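Long-range contact in inositol-1,4,5-trisphosphate 5-phosphatase 1 (Schizosaccharomyces pombe, PDB 1I9Y), which removes the 5-phosphate from soluble and lipid inositol phosphates with magnesium as cofactor, controlling phosphatidylinositol 4,5-bisphosphate levels in membrane trafficking: residues Asp235-Gln240 with Thr282-Tyr287. Sequence-based numbering, arbitrary orientation.
Sequences DQLNKQ and TDRILY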
loop_
_atom_site.group_PDB
_atom_site.type_symbol
_atom_site.label_atom_id
_atom_site.label_comp_id
_atom_site.label_asym_id
_atom_site.label_seq_id
_atom_site.Cartn_x
_atom_site.Cartn_y
_atom_site.Cartn_z
ATOM N N ASP A 235 3.048 -16.475 13.291
ATOM C CA ASP A 235 2.500 -15.155 12.966
ATOM C C ASP A 235 1.017 -15.256 12.646
ATOM O O ASP A 235 0.601 -16.047 11.756
ATOM C CB ASP A 235 3.256 -14.545 11.786
ATOM C CG ASP A 235 2.597 -13.256 11.283
ATOM O OD1 ASP A 235 2.576 -12.262 12.038
ATOM O OD2 ASP A 235 2.085 -13.246 10.140
ATOM N N GLN A 236 0.208 -14.479 13.364
ATOM C CA GLN A 236 -1.241 -14.520 13.084
ATOM C C GLN A 236 -1.657 -14.064 11.681
ATOM O O GLN A 236 -2.572 -14.640 11.098
ATOM C CB GLN A 236 -2.014 -13.687 14.095
ATOM C CG GLN A 236 -1.989 -14.292 15.506
ATOM C CD GLN A 236 -2.405 -13.253 16.489
ATOM O OE1 GLN A 236 -2.605 -12.069 16.115
ATOM N NE2 GLN A 236 -2.532 -13.642 17.752
ATOM N N LEU A 237 -1.057 -13.000 11.138
ATOM C CA LEU A 237 -1.476 -12.583 9.807
ATOM C C LEU A 237 -1.276 -13.690 8.743
ATOM O O LEU A 237 -2.192 -13.928 7.909
ATOM C CB LEU A 237 -0.736 -11.320 9.355
ATOM C CG LEU A 237 -1.204 -10.842 7.966
ATOM C CD1 LEU A 237 -2.776 -10.584 7.965
ATOM C CD2 LEU A 237 -0.475 -9.527 7.599
ATOM N N ASN A 238 -0.070 -14.297 8.721
ATOM C CA ASN A 238 0.253 -15.393 7.794
ATOM C C ASN A 238 -0.813 -16.509 7.940
ATOM O O ASN A 238 -1.351 -17.010 6.957
ATOM C CB ASN A 238 1.634 -15.993 8.108
ATOM C CG ASN A 238 1.961 -17.197 7.218
ATOM O OD1 ASN A 238 2.014 -17.098 5.987
ATOM N ND2 ASN A 238 2.156 -18.336 7.840
ATOM N N LYS A 239 -1.110 -16.866 9.169
ATOM C CA LYS A 239 -2.084 -17.930 9.424
ATOM C C LYS A 239 -3.455 -17.560 8.827
ATOM O O LYS A 239 -4.057 -18.372 8.137
ATOM C CB LYS A 239 -2.192 -18.184 10.938
ATOM C CG LYS A 239 -3.065 -19.403 11.352
ATOM C CD LYS A 239 -2.907 -19.663 12.869
ATOM C CE LYS A 239 -3.824 -20.762 13.423
ATOM N NZ LYS A 239 -4.461 -20.330 14.744
ATOM N N GLN A 240 -3.951 -16.354 9.116
ATOM C CA GLN A 240 -5.249 -15.938 8.596
ATOM C C GLN A 240 -5.257 -15.719 7.077
ATOM O O GLN A 240 -6.289 -15.918 6.441
ATOM C CB GLN A 240 -5.733 -14.686 9.284
ATOM C CG GLN A 240 -5.890 -14.862 10.759
ATOM C CD GLN A 240 -6.680 -16.111 11.122
ATOM O OE1 GLN A 240 -7.932 -16.149 11.061
ATOM N NE2 GLN A 240 -5.956 -17.144 11.490
ATOM N N THR A 282 3.658 -6.417 13.670
ATOM C CA THR A 282 2.376 -5.678 13.597
ATOM C C THR A 282 2.269 -4.870 12.324
ATOM O O THR A 282 1.184 -4.649 11.810
ATOM C CB THR A 282 2.306 -4.661 14.754
ATOM O OG1 THR A 282 3.574 -3.998 14.809
ATOM C CG2 THR A 282 2.110 -5.347 16.081
ATOM N N ASP A 283 3.416 -4.409 11.834
ATOM C CA ASP A 283 3.472 -3.549 10.658
ATOM C C ASP A 283 3.714 -4.297 9.341
ATOM O O ASP A 283 4.711 -4.992 9.178
ATOM C CB ASP A 283 4.581 -2.536 10.902
ATOM C CG ASP A 283 4.373 -1.866 12.232
ATOM O OD1 ASP A 283 3.440 -1.051 12.260
ATOM O OD2 ASP A 283 5.024 -2.220 13.260
ATOM N N ARG A 284 2.808 -4.110 8.406
ATOM C CA ARG A 284 2.909 -4.833 7.160
ATOM C C ARG A 284 2.453 -4.192 5.893
ATOM O O ARG A 284 1.639 -3.246 5.895
ATOM C CB ARG A 284 2.219 -6.161 7.377
ATOM C CG ARG A 284 3.405 -6.959 7.933
ATOM C CD ARG A 284 3.145 -7.841 8.946
ATOM N NE ARG A 284 3.176 -9.124 8.290
ATOM C CZ ARG A 284 2.847 -10.215 8.942
ATOM N NH1 ARG A 284 2.865 -11.379 8.315
ATOM N NH2 ARG A 284 2.523 -10.080 10.217
ATOM N N ILE A 285 3.013 -4.675 4.799
ATOM C CA ILE A 285 2.638 -4.149 3.514
ATOM C C ILE A 285 2.323 -5.333 2.636
ATOM O O ILE A 285 3.145 -6.213 2.441
ATOM C CB ILE A 285 3.792 -3.308 2.923
ATOM C CG1 ILE A 285 4.145 -2.158 3.875
ATOM C CG2 ILE A 285 3.411 -2.724 1.561
ATOM C CD1 ILE A 285 5.521 -1.460 3.487
ATOM N N LEU A 286 1.089 -5.349 2.150
ATOM C CA LEU A 286 0.558 -6.384 1.292
ATOM C C LEU A 286 0.147 -5.784 -0.047
ATOM O O LEU A 286 -0.254 -4.591 -0.099
ATOM C CB LEU A 286 -0.687 -6.984 1.933
ATOM C CG LEU A 286 -0.495 -7.490 3.354
ATOM C CD1 LEU A 286 -1.839 -8.068 3.837
ATOM C CD2 LEU A 286 0.635 -8.551 3.412
ATOM N N TYR A 287 0.235 -6.563 -1.143
ATOM C CA TYR A 287 -0.196 -6.018 -2.434
ATOM C C TYR A 287 -1.036 -7.001 -3.227
ATOM O O TYR A 287 -0.885 -8.239 -3.085
ATOM C CB TYR A 287 0.995 -5.590 -3.285
ATOM C CG TYR A 287 1.851 -6.734 -3.762
ATOM C CD1 TYR A 287 1.653 -7.321 -5.022
ATOM C CD2 TYR A 287 2.847 -7.246 -2.948
ATOM C CE1 TYR A 287 2.452 -8.410 -5.447
ATOM C CE2 TYR A 287 3.638 -8.300 -3.361
ATOM C CZ TYR A 287 3.434 -8.872 -4.606
ATOM O OH TYR A 287 4.258 -9.886 -4.955
#
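Arg284 reaches from an outermost strand of one beta sheet to grip Asp235, the N-cap of helix 236-242, in the catalytic domain of this 5-phosphatase, which has the DNase I-like fold. Strand and helix axes stay 11.6 Å apart at their closest, and the arginine spans most of that gap. Its CB leaves the strand toward the helix, on the same side as Leu286, and bends at chi2 (142°) and again at chi3 swing first CD and then the guanidinium round to the helix start. NE forms a salt bridge with Glu252, so the guanidinium has two acidic partners, one at NE and one at its end. Over its centre sits Leu237 CD2, 3.6 Å from Arg284 CZ, an apolar lid on one face; Leu237 CB adds to it near NH2. The same CD2 touches Leu286 CD1 at 4.3 Å, extending the apolar packing along the strand. At the far end the grip is end-on and bidentate. Arg284 NH2 gives one bond to Asp235 OD1 (2.8 Å), arriving on the syn side, and also bonds Trp281 O, two residues ahead of the strand, which helps fix the rotation of the group. The carboxylate and guanidinium planes are turned 46° against each other, so the two flat groups are far from coplanar. Arg284 NH1 meets Asp235 OD2 at 2.7 Å, with the oxygen in the guanidinium plane but the nitrogen well above that of the carboxylate. From the opposite face of that carboxylate, Asn238 N donates the capping bond to Asp235 OD2, 2.8 Å long and nearly straight at 165°.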